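Local coordinates for cytochrome C3 (Desulfovibrio desulfuricans, PDB 1UP9), which binds four heme c groups covalently and, as a class III tetraheme cytochrome, probably transfers electrons, at residues 64-67 with 68-72; 80-83 with 84-88; 88-91 with 92-95. One frame throughout, in Å; residues are numbered along the deposited sequence.

Contact 1 of 3, residues 64-67 with 68-72. Unlike the reference sequence in segment 68-72: R71 (reference Lys). With HEC (heme c), chain E.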
loop_
_atom_site.group_PDB
_atom_site.type_symbol
_atom_site.label_atom_id
_atom_site.label_comp_id
_atom_site.label_asym_id
_atom_site.label_seq_id
_atom_site.Cartn_x
_atom_site.Cartn_y
_atom_site.Cartn_z
ATOM N N LEU A 64 3.277 8.843 -3.621
ATOM C CA LEU A 64 2.796 7.862 -2.644
ATOM C C LEU A 64 1.339 7.547 -2.937
ATOM O O LEU A 64 0.883 6.408 -2.886
ATOM C CB LEU A 64 3.051 8.362 -1.203
ATOM C CG LEU A 64 2.688 7.326 -0.122
ATOM C CD1 LEU A 64 3.516 6.050 -0.318
ATOM C CD2 LEU A 64 2.912 7.925 1.264
ATOM N N TYR A 65 0.512 8.579 -3.219
ATOM C CA TYR A 65 -0.902 8.358 -3.446
ATOM C C TYR A 65 -1.096 7.391 -4.611
ATOM O O TYR A 65 -1.950 6.510 -4.595
ATOM C CB TYR A 65 -1.604 9.674 -3.773
ATOM C CG TYR A 65 -3.075 9.628 -4.054
ATOM C CD1 TYR A 65 -3.981 9.769 -3.019
ATOM C CD2 TYR A 65 -3.547 9.450 -5.344
ATOM C CE1 TYR A 65 -5.332 9.724 -3.327
ATOM C CE2 TYR A 65 -4.901 9.401 -5.666
ATOM C CZ TYR A 65 -5.781 9.536 -4.620
ATOM O OH TYR A 65 -7.122 9.514 -4.872
ATOM N N TYR A 66 -0.347 7.601 -5.672
ATOM C CA TYR A 66 -0.491 6.797 -6.892
ATOM C C TYR A 66 -0.131 5.359 -6.608
ATOM O O TYR A 66 -0.784 4.407 -6.993
ATOM C CB TYR A 66 0.444 7.372 -7.967
ATOM C CG TYR A 66 0.262 6.742 -9.310
ATOM C CD1 TYR A 66 -0.872 6.932 -10.054
ATOM C CD2 TYR A 66 1.296 5.948 -9.798
ATOM C CE1 TYR A 66 -0.954 6.313 -11.286
ATOM C CE2 TYR A 66 1.206 5.343 -11.020
ATOM C CZ TYR A 66 0.071 5.531 -11.753
ATOM O OH TYR A 66 0.034 4.905 -12.982
ATOM N N VAL A 67 0.982 5.133 -5.868
ATOM C CA VAL A 67 1.416 3.747 -5.675
ATOM C C VAL A 67 0.516 3.025 -4.678
ATOM O O VAL A 67 0.512 1.785 -4.662
ATOM C CB VAL A 67 2.895 3.575 -5.271
ATOM C CG1 VAL A 67 3.821 4.259 -6.270
ATOM C CG2 VAL A 67 3.194 4.069 -3.850
ATOM N N VAL A 68 -0.276 3.749 -3.898
ATOM C CA VAL A 68 -1.274 3.091 -3.038
ATOM C C VAL A 68 -2.543 2.836 -3.813
ATOM O O VAL A 68 -3.172 1.777 -3.688
ATOM C CB VAL A 68 -1.508 4.029 -1.841
ATOM C CG1 VAL A 68 -2.808 3.679 -1.120
ATOM C CG2 VAL A 68 -0.292 3.991 -0.917
ATOM N N HIS A 69 -3.046 3.810 -4.586
ATOM C CA HIS A 69 -4.425 3.817 -5.022
ATOM C C HIS A 69 -4.572 3.451 -6.519
ATOM O O HIS A 69 -5.717 3.157 -6.914
ATOM C CB HIS A 69 -5.076 5.194 -4.825
ATOM C CG HIS A 69 -5.157 5.667 -3.402
ATOM N ND1 HIS A 69 -4.123 6.357 -2.809
ATOM C CD2 HIS A 69 -6.134 5.610 -2.470
ATOM C CE1 HIS A 69 -4.477 6.659 -1.547
ATOM N NE2 HIS A 69 -5.706 6.220 -1.310
ATOM N N ALA A 70 -3.513 3.475 -7.316
ATOM C CA ALA A 70 -3.703 3.243 -8.730
ATOM C C ALA A 70 -4.206 1.820 -8.960
ATOM O O ALA A 70 -3.749 0.887 -8.330
ATOM C CB ALA A 70 -2.420 3.432 -9.519
ATOM N N ARG A 71 -5.138 1.755 -9.905
ATOM C CA ARG A 71 -5.557 0.408 -10.296
ATOM C C ARG A 71 -5.031 0.143 -11.709
ATOM O O ARG A 71 -5.469 -0.795 -12.345
ATOM C CB ARG A 71 -7.062 0.300 -10.156
ATOM N N GLY A 72 -4.106 0.966 -12.194
ATOM C CA GLY A 72 -3.595 0.899 -13.551
ATOM C C GLY A 72 -2.382 -0.020 -13.630
ATOM O O GLY A 72 -2.045 -0.620 -12.602
HETATM FE FE HEC E . -6.802 6.407 0.370
HETATM C CHA HEC E . -4.480 8.540 1.685
HETATM C CHB HEC E . -8.250 9.057 -1.191
HETATM C CHC HEC E . -9.279 4.333 -0.699
HETATM C CHD HEC E . -5.095 3.740 1.624
HETATM N NA HEC E . -6.487 8.374 0.327
HETATM C C1A HEC E . -5.512 9.098 0.980
HETATM C C2A HEC E . -5.700 10.515 0.802
HETATM C C3A HEC E . -6.740 10.664 -0.018
HETATM C C4A HEC E . -7.230 9.354 -0.324
HETATM C CMA HEC E . -7.349 11.948 -0.592
HETATM C CAA HEC E . -4.809 11.577 1.482
HETATM C CBA HEC E . -3.541 11.824 0.662
HETATM C CGA HEC E . -2.525 12.644 1.449
HETATM O O1A HEC E . -2.761 12.835 2.661
HETATM O O2A HEC E . -1.522 13.038 0.832
HETATM N NB HEC E . -8.426 6.645 -0.747
HETATM C C1B HEC E . -8.780 7.786 -1.412
HETATM C C2B HEC E . -9.834 7.456 -2.332
HETATM C C3B HEC E . -10.196 6.173 -2.152
HETATM C C4B HEC E . -9.316 5.638 -1.139
HETATM C CMB HEC E . -10.448 8.479 -3.299
HETATM C CAB HEC E . -11.314 5.345 -2.797
HETATM C CBB HEC E . -10.953 4.938 -4.242
HETATM N NC HEC E . -7.134 4.470 0.467
HETATM C C1C HEC E . -8.285 3.783 0.078
HETATM C C2C HEC E . -8.257 2.413 0.537
HETATM C C3C HEC E . -7.077 2.250 1.143
HETATM C C4C HEC E . -6.352 3.511 1.096
HETATM C CMC HEC E . -9.432 1.431 0.355
HETATM C CAC HEC E . -6.475 1.055 1.852
HETATM C CBC HEC E . -6.403 -0.209 0.953
HETATM N ND HEC E . -5.072 6.187 1.337
HETATM C C1D HEC E . -4.509 4.988 1.717
HETATM C C2D HEC E . -3.199 5.234 2.260
HETATM C C3D HEC E . -3.014 6.568 2.339
HETATM C C4D HEC E . -4.215 7.180 1.771
HETATM C CMD HEC E . -2.211 4.163 2.698
HETATM C CAD HEC E . -1.809 7.338 2.899
HETATM C CBD HEC E . -0.608 7.384 1.918
HETATM C CGD HEC E . -0.875 8.293 0.759
HETATM O O1D HEC E . -0.457 9.473 0.792
HETATM O O2D HEC E . -1.556 7.852 -0.196
#
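The carbonyl oxygen Y65 O is gripped twice by H69: the backbone N reaches it at 2.9 Å and the ring atom ND1 at 2.8 Å. This is the last turn of helix 64-69, and it presents H69 as an axial ligand of a heme c. The ring bond uses a lone pair in the carbonyl plane and lies flat in the imidazole plane, so it fixes how the ring is rotated about its own axis. On the far side of that ring NE2 binds the heme iron at 2.0 Å, with H106 as the other axial histidine. Pulling the ND1 hydrogen toward a carbonyl would probably make NE2 a somewhat stronger donor to the metal.

Each face of the imidazole has a neighbour. Y65 swings its CG opposite its own N (chi1 179°), which lays the phenol ring over one face as an offset stack, with centroids 4.1 Å apart and planes inclined by 25°. V68 CG1 lies against the opposite face, toward its rim, 3.4 Å above the plane, and the same methyl rests on the porphyrin near C1D. With its edge, the Y65 ring meets the porphyrin in turn, C3A lying in the ring plane. L64 completes this side by setting CD2 against CBD in a propionate arm, while its carbonyl takes the helical bond from V68 N.

Y66 and V67 touch another heme c, so this short helix contacts two hemes. The helix ends at H69; A70, the first residue after it to leave helical angles, still gives its N to Y66 O at 2.9 Å. That turn drops the A70 methyl over the face of the Y66 ring as a CH-pi contact, CB lying 3.7 Å from CE1.

Contact 2 of 3, residues 80-83 with 84-88. With HEC (heme c), chain D.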
loop_
_atom_site.group_PDB
_atom_site.type_symbol
_atom_site.label_atom_id
_atom_site.label_comp_id
_atom_site.label_asym_id
_atom_site.label_seq_id
_atom_site.Cartn_x
_atom_site.Cartn_y
_atom_site.Cartn_z
ATOM N N LEU A 80 -4.735 -0.896 -3.899
ATOM C CA LEU A 80 -6.068 -1.012 -4.510
ATOM C C LEU A 80 -6.066 -2.024 -5.638
ATOM O O LEU A 80 -7.122 -2.624 -5.890
ATOM C CB LEU A 80 -6.562 0.354 -5.017
ATOM C CG LEU A 80 -7.285 1.224 -4.022
ATOM C CD1 LEU A 80 -8.666 0.628 -3.742
ATOM C CD2 LEU A 80 -6.532 1.344 -2.725
ATOM N N ALA A 81 -4.923 -2.252 -6.319
ATOM C CA ALA A 81 -4.913 -3.283 -7.379
ATOM C C ALA A 81 -5.172 -4.637 -6.790
ATOM O O ALA A 81 -6.002 -5.420 -7.243
ATOM C CB ALA A 81 -3.572 -3.266 -8.082
ATOM N N CYS A 82 -4.443 -4.978 -5.719
ATOM C CA CYS A 82 -4.683 -6.305 -5.144
ATOM C C CYS A 82 -6.023 -6.369 -4.477
ATOM O O CYS A 82 -6.759 -7.343 -4.658
ATOM C CB CYS A 82 -3.579 -6.657 -4.110
ATOM S SG CYS A 82 -3.922 -8.326 -3.470
ATOM N N HIS A 83 -6.441 -5.338 -3.732
ATOM C CA HIS A 83 -7.760 -5.410 -3.098
ATOM C C HIS A 83 -8.874 -5.546 -4.131
ATOM O O HIS A 83 -9.860 -6.224 -3.814
ATOM C CB HIS A 83 -7.966 -4.157 -2.217
ATOM C CG HIS A 83 -7.198 -4.254 -0.940
ATOM N ND1 HIS A 83 -7.462 -3.312 0.046
ATOM C CD2 HIS A 83 -6.280 -5.117 -0.447
ATOM C CE1 HIS A 83 -6.705 -3.590 1.088
ATOM N NE2 HIS A 83 -5.959 -4.673 0.843
ATOM N N SER A 84 -8.711 -4.944 -5.320
ATOM C CA SER A 84 -9.769 -5.120 -6.313
ATOM C C SER A 84 -9.957 -6.585 -6.683
ATOM O O SER A 84 -11.071 -7.088 -6.898
ATOM C CB SER A 84 -9.421 -4.251 -7.538
ATOM O OG SER A 84 -9.458 -2.871 -7.141
ATOM N N LYS A 85 -8.847 -7.304 -6.777
ATOM C CA LYS A 85 -8.901 -8.753 -7.059
ATOM C C LYS A 85 -9.486 -9.524 -5.888
ATOM O O LYS A 85 -10.266 -10.477 -6.071
ATOM C CB LYS A 85 -7.512 -9.319 -7.371
ATOM C CG LYS A 85 -6.865 -8.753 -8.635
ATOM C CD LYS A 85 -5.393 -9.167 -8.680
ATOM C CE LYS A 85 -4.584 -8.526 -9.807
ATOM N NZ LYS A 85 -3.119 -8.772 -9.567
ATOM N N VAL A 86 -9.134 -9.153 -4.650
ATOM C CA VAL A 86 -9.677 -9.824 -3.471
ATOM C C VAL A 86 -11.200 -9.635 -3.425
ATOM O O VAL A 86 -11.880 -10.602 -3.157
ATOM C CB VAL A 86 -9.010 -9.282 -2.194
ATOM C CG1 VAL A 86 -9.660 -9.804 -0.926
ATOM C CG2 VAL A 86 -7.507 -9.636 -2.154
ATOM N N VAL A 87 -11.660 -8.415 -3.663
ATOM C CA VAL A 87 -13.118 -8.159 -3.529
ATOM C C VAL A 87 -13.855 -8.745 -4.699
ATOM O O VAL A 87 -15.020 -9.026 -4.551
ATOM C CB VAL A 87 -13.454 -6.682 -3.274
ATOM C CG1 VAL A 87 -12.581 -6.179 -2.098
ATOM C CG2 VAL A 87 -13.221 -5.767 -4.442
ATOM N N ALA A 88 -13.248 -8.991 -5.835
ATOM C CA ALA A 88 -13.923 -9.790 -6.879
ATOM C C ALA A 88 -14.277 -11.184 -6.376
ATOM O O ALA A 88 -15.349 -11.731 -6.686
ATOM C CB ALA A 88 -13.049 -9.851 -8.127
HETATM FE FE HEC D . -4.552 -5.430 2.062
HETATM C CHA HEC D . -6.883 -6.801 4.140
HETATM C CHB HEC D . -4.700 -2.460 3.836
HETATM C CHC HEC D . -2.045 -4.115 0.149
HETATM C CHD HEC D . -4.440 -8.344 0.261
HETATM N NA HEC D . -5.602 -4.772 3.602
HETATM C C1A HEC D . -6.515 -5.485 4.353
HETATM C C2A HEC D . -7.100 -4.631 5.371
HETATM C C3A HEC D . -6.492 -3.446 5.313
HETATM C C4A HEC D . -5.531 -3.512 4.224
HETATM C CMA HEC D . -6.740 -2.201 6.169
HETATM C CAA HEC D . -8.303 -5.062 6.239
HETATM C CBA HEC D . -7.844 -5.592 7.617
HETATM C CGA HEC D . -9.074 -5.754 8.513
HETATM O O1A HEC D . -9.449 -6.917 8.684
HETATM O O2A HEC D . -9.580 -4.724 8.972
HETATM N NB HEC D . -3.589 -3.693 2.030
HETATM C C1B HEC D . -3.807 -2.527 2.780
HETATM C C2B HEC D . -2.959 -1.442 2.321
HETATM C C3B HEC D . -2.204 -1.950 1.326
HETATM C C4B HEC D . -2.613 -3.328 1.131
HETATM C CMB HEC D . -3.013 -0.023 2.905
HETATM C CAB HEC D . -1.145 -1.318 0.446
HETATM C CBB HEC D . 0.013 -0.702 1.307
HETATM N NC HEC D . -3.500 -6.075 0.510
HETATM C C1C HEC D . -2.513 -5.393 -0.159
HETATM C C2C HEC D . -1.996 -6.190 -1.257
HETATM C C3C HEC D . -2.680 -7.366 -1.261
HETATM C C4C HEC D . -3.606 -7.297 -0.126
HETATM C CMC HEC D . -0.911 -5.659 -2.212
HETATM C CAC HEC D . -2.627 -8.565 -2.202
HETATM C CBC HEC D . -1.294 -8.855 -2.871
HETATM N ND HEC D . -5.499 -7.173 2.138
HETATM C C1D HEC D . -5.285 -8.297 1.350
HETATM C C2D HEC D . -6.061 -9.405 1.822
HETATM C C3D HEC D . -6.732 -8.974 2.900
HETATM C C4D HEC D . -6.396 -7.600 3.131
HETATM C CMD HEC D . -6.016 -10.812 1.204
HETATM C CAD HEC D . -7.631 -9.842 3.779
HETATM C CBD HEC D . -9.011 -9.994 3.098
HETATM C CGD HEC D . -9.800 -11.102 3.787
HETATM O O1D HEC D . -10.085 -10.889 4.978
HETATM O O2D HEC D . -10.077 -12.120 3.116
#
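C82 is sewn to its heme by a thioether, SG to CAC at 1.8 Å, and the same sulfur packs against V86 one turn further along helix 79-89, with CG2 4.0 Å away. The link works because SG points opposite the residue's own N (chi1 -179°), off the helix and onto the porphyrin rim. V86 lies beside it on the same side of the helix: CG2 also approaches the heme methyl CMD at 3.9 Å, and CG1 turns toward the propionate carbon CBD.

The very next residue, H83, brings its imidazole to the middle of the same porphyrin. NE2 binds the iron at 2.0 Å, opposite H25, and C4A of the macrocycle lies in plane with the ring at its edge. ND1 is held from behind by L97 O of helix 94-98, a second-shell bond that probably helps set the ring's rotation and may increase the donor strength of NE2. A neighbouring heme also touches H83 and L80, so this end of the helix lies between two cofactors.

Behind C82 and H83 the backbone is regular helix. V87 N bonds H83 O at 2.8 Å and V86 N bonds C82 O at 3.0 Å, whereas the bond from K85 N to A81 O is weak and long. S84 is modelled in two conformers. In the one described, its OG returns to L80 O at 2.7 Å while its N donates to the same oxygen from the other face of the carbonyl plane.

Together with C79, the residues L80, A81, C82 and H83 form the CXXCH signature of a c-type heme site, here written into the start of a helix.

Contact 3 of 3, residues 88-91 with 92-95. With HEC (heme c), chain D.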
loop_
_atom_site.group_PDB
_atom_site.type_symbol
_atom_site.label_atom_id
_atom_site.label_comp_id
_atom_site.label_asym_id
_atom_site.label_seq_id
_atom_site.Cartn_x
_atom_site.Cartn_y
_atom_site.Cartn_z
ATOM N N ALA A 88 -13.248 -8.991 -5.835
ATOM C CA ALA A 88 -13.923 -9.790 -6.879
ATOM C C ALA A 88 -14.277 -11.184 -6.376
ATOM O O ALA A 88 -15.349 -11.731 -6.686
ATOM C CB ALA A 88 -13.049 -9.851 -8.127
ATOM N N GLU A 89 -13.394 -11.806 -5.609
ATOM C CA GLU A 89 -13.649 -13.121 -5.060
ATOM C C GLU A 89 -14.403 -13.098 -3.731
ATOM O O GLU A 89 -15.044 -14.112 -3.438
ATOM C CB GLU A 89 -12.268 -13.814 -4.834
ATOM C CG GLU A 89 -11.589 -14.117 -6.155
ATOM C CD GLU A 89 -10.149 -14.576 -6.059
ATOM O OE1 GLU A 89 -9.616 -14.827 -4.931
ATOM O OE2 GLU A 89 -9.597 -14.726 -7.168
ATOM N N LYS A 90 -14.302 -12.006 -2.988
ATOM C CA LYS A 90 -14.991 -11.872 -1.700
ATOM C C LYS A 90 -15.761 -10.559 -1.679
ATOM O O LYS A 90 -15.353 -9.568 -1.096
ATOM C CB LYS A 90 -13.974 -11.903 -0.543
ATOM C CG LYS A 90 -13.248 -13.253 -0.525
ATOM C CD LYS A 90 -12.358 -13.420 0.664
ATOM C CE LYS A 90 -13.087 -13.536 1.987
ATOM N NZ LYS A 90 -12.128 -13.955 3.057
ATOM N N PRO A 91 -16.851 -10.479 -2.431
ATOM C CA PRO A 91 -17.496 -9.184 -2.620
ATOM C C PRO A 91 -18.103 -8.606 -1.362
ATOM O O PRO A 91 -18.345 -7.388 -1.360
ATOM C CB PRO A 91 -18.602 -9.464 -3.639
ATOM C CG PRO A 91 -18.465 -10.901 -3.991
ATOM C CD PRO A 91 -17.385 -11.568 -3.245
ATOM N N GLU A 92 -18.241 -9.434 -0.330
ATOM C CA GLU A 92 -18.687 -8.863 0.948
ATOM C C GLU A 92 -17.676 -7.872 1.479
ATOM O O GLU A 92 -18.065 -7.091 2.358
ATOM C CB GLU A 92 -18.950 -9.948 1.988
ATOM C CG GLU A 92 -17.805 -10.797 2.412
ATOM C CD GLU A 92 -17.353 -11.909 1.484
ATOM O OE1 GLU A 92 -17.794 -12.030 0.323
ATOM O OE2 GLU A 92 -16.509 -12.728 1.932
ATOM N N LEU A 93 -16.442 -7.929 1.024
ATOM C CA LEU A 93 -15.392 -7.019 1.542
ATOM C C LEU A 93 -15.232 -5.763 0.697
ATOM O O LEU A 93 -14.278 -5.012 0.914
ATOM C CB LEU A 93 -14.050 -7.776 1.555
ATOM C CG LEU A 93 -14.035 -8.987 2.522
ATOM C CD1 LEU A 93 -12.716 -9.710 2.534
ATOM C CD2 LEU A 93 -14.354 -8.510 3.935
ATOM N N LYS A 94 -16.095 -5.502 -0.283
ATOM C CA LYS A 94 -15.920 -4.384 -1.204
ATOM C C LYS A 94 -15.714 -3.074 -0.473
ATOM O O LYS A 94 -14.701 -2.391 -0.732
ATOM C CB LYS A 94 -17.118 -4.274 -2.189
ATOM C CG LYS A 94 -16.927 -3.111 -3.145
ATOM C CD LYS A 94 -17.977 -3.055 -4.243
ATOM C CE LYS A 94 -17.682 -1.886 -5.185
ATOM N NZ LYS A 94 -16.876 -2.354 -6.359
ATOM N N LYS A 95 -16.611 -2.702 0.430
ATOM C CA LYS A 95 -16.429 -1.390 1.065
ATOM C C LYS A 95 -15.222 -1.378 1.977
ATOM O O LYS A 95 -14.434 -0.453 2.020
ATOM C CB LYS A 95 -17.690 -1.064 1.880
ATOM C CG LYS A 95 -17.581 0.287 2.580
ATOM C CD LYS A 95 -18.258 1.338 1.733
ATOM C CE LYS A 95 -18.628 2.581 2.519
ATOM N NZ LYS A 95 -18.528 3.813 1.678
HETATM FE FE HEC D . -4.552 -5.430 2.062
HETATM C CHA HEC D . -6.883 -6.801 4.140
HETATM C CHB HEC D . -4.700 -2.460 3.836
HETATM C CHC HEC D . -2.045 -4.115 0.149
HETATM C CHD HEC D . -4.440 -8.344 0.261
HETATM N NA HEC D . -5.602 -4.772 3.602
HETATM C C1A HEC D . -6.515 -5.485 4.353
HETATM C C2A HEC D . -7.100 -4.631 5.371
HETATM C C3A HEC D . -6.492 -3.446 5.313
HETATM C C4A HEC D . -5.531 -3.512 4.224
HETATM C CMA HEC D . -6.740 -2.201 6.169
HETATM C CAA HEC D . -8.303 -5.062 6.239
HETATM C CBA HEC D . -7.844 -5.592 7.617
HETATM C CGA HEC D . -9.074 -5.754 8.513
HETATM O O1A HEC D . -9.449 -6.917 8.684
HETATM O O2A HEC D . -9.580 -4.724 8.972
HETATM N NB HEC D . -3.589 -3.693 2.030
HETATM C C1B HEC D . -3.807 -2.527 2.780
HETATM C C2B HEC D . -2.959 -1.442 2.321
HETATM C C3B HEC D . -2.204 -1.950 1.326
HETATM C C4B HEC D . -2.613 -3.328 1.131
HETATM C CMB HEC D . -3.013 -0.023 2.905
HETATM C CAB HEC D . -1.145 -1.318 0.446
HETATM C CBB HEC D . 0.013 -0.702 1.307
HETATM N NC HEC D . -3.500 -6.075 0.510
HETATM C C1C HEC D . -2.513 -5.393 -0.159
HETATM C C2C HEC D . -1.996 -6.190 -1.257
HETATM C C3C HEC D . -2.680 -7.366 -1.261
HETATM C C4C HEC D . -3.606 -7.297 -0.126
HETATM C CMC HEC D . -0.911 -5.659 -2.212
HETATM C CAC HEC D . -2.627 -8.565 -2.202
HETATM C CBC HEC D . -1.294 -8.855 -2.871
HETATM N ND HEC D . -5.499 -7.173 2.138
HETATM C C1D HEC D . -5.285 -8.297 1.350
HETATM C C2D HEC D . -6.061 -9.405 1.822
HETATM C C3D HEC D . -6.732 -8.974 2.900
HETATM C C4D HEC D . -6.396 -7.600 3.131
HETATM C CMD HEC D . -6.016 -10.812 1.204
HETATM C CAD HEC D . -7.631 -9.842 3.779
HETATM C CBD HEC D . -9.011 -9.994 3.098
HETATM C CGD HEC D . -9.800 -11.102 3.787
HETATM O O1D HEC D . -10.085 -10.889 4.978
HETATM O O2D HEC D . -10.077 -12.120 3.116
#
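The carboxylate of E92 folds back so that OE1 sits over the face of the K90-P91 peptide, 3.2 Å from K90 C, and K90 CB lies on one side of the carboxylate, off its rim and nearest OE2. The fold-back follows from CG standing between the backbone N and the carbonyl carbon (chi1 62°) and a second bend at chi2. The second flat group is a heme propionate: L93 CD1 rests on one face, 3.5 Å from CGD, while K90 NZ hydrogen-bonds O2D at 2.8 Å from slightly out of the plane, on the same side as the methyl.

K90 and L93 run side by side toward that propionate, with K90 CE 3.9 Å from L93 CD1. A bend at chi3 (68°) turns the end of the lysine to the oxygen. E92 OE2 is 4.7 Å from K90 NZ, too far to be in contact, though its charge may still help to steady the ammonium.

Two backbone bonds make the turn compact: L93 N to K90 O at 2.9 Å and K94 N to P91 O at 3.1 Å. Helix 79-89 gives way at K90, and L93 takes the N-cap position of the next helix. The whole is a 3-10 turn joining two helices at the surface, with K90, just before it, hydrogen-bonded to a propionate oxygen and L93 against that propionate's face, part of a heme c site.

How the contacts relate
The three contacts follow in series along the chain. Contact 1 is on helix 64-69, contact 2 on helix 79-89, and contact 3 begins at A88, shared with contact 2, and leads into helix 94-98. Contacts 1 and 2 have centres about 13 Å apart and meet where V68 O receives a probable hydrogen bond from L80 N. Contacts 2 and 3 lie closer, about 8 Å between centres, with V87 packed against L93 and K94. Contact 1 gives an axial ligand to one heme, contacts 2 and 3 bind another at its iron, rim and propionate, and contacts 1 and 2 each also touch a further heme. This arrangement is consistent with electron transfer between hemes.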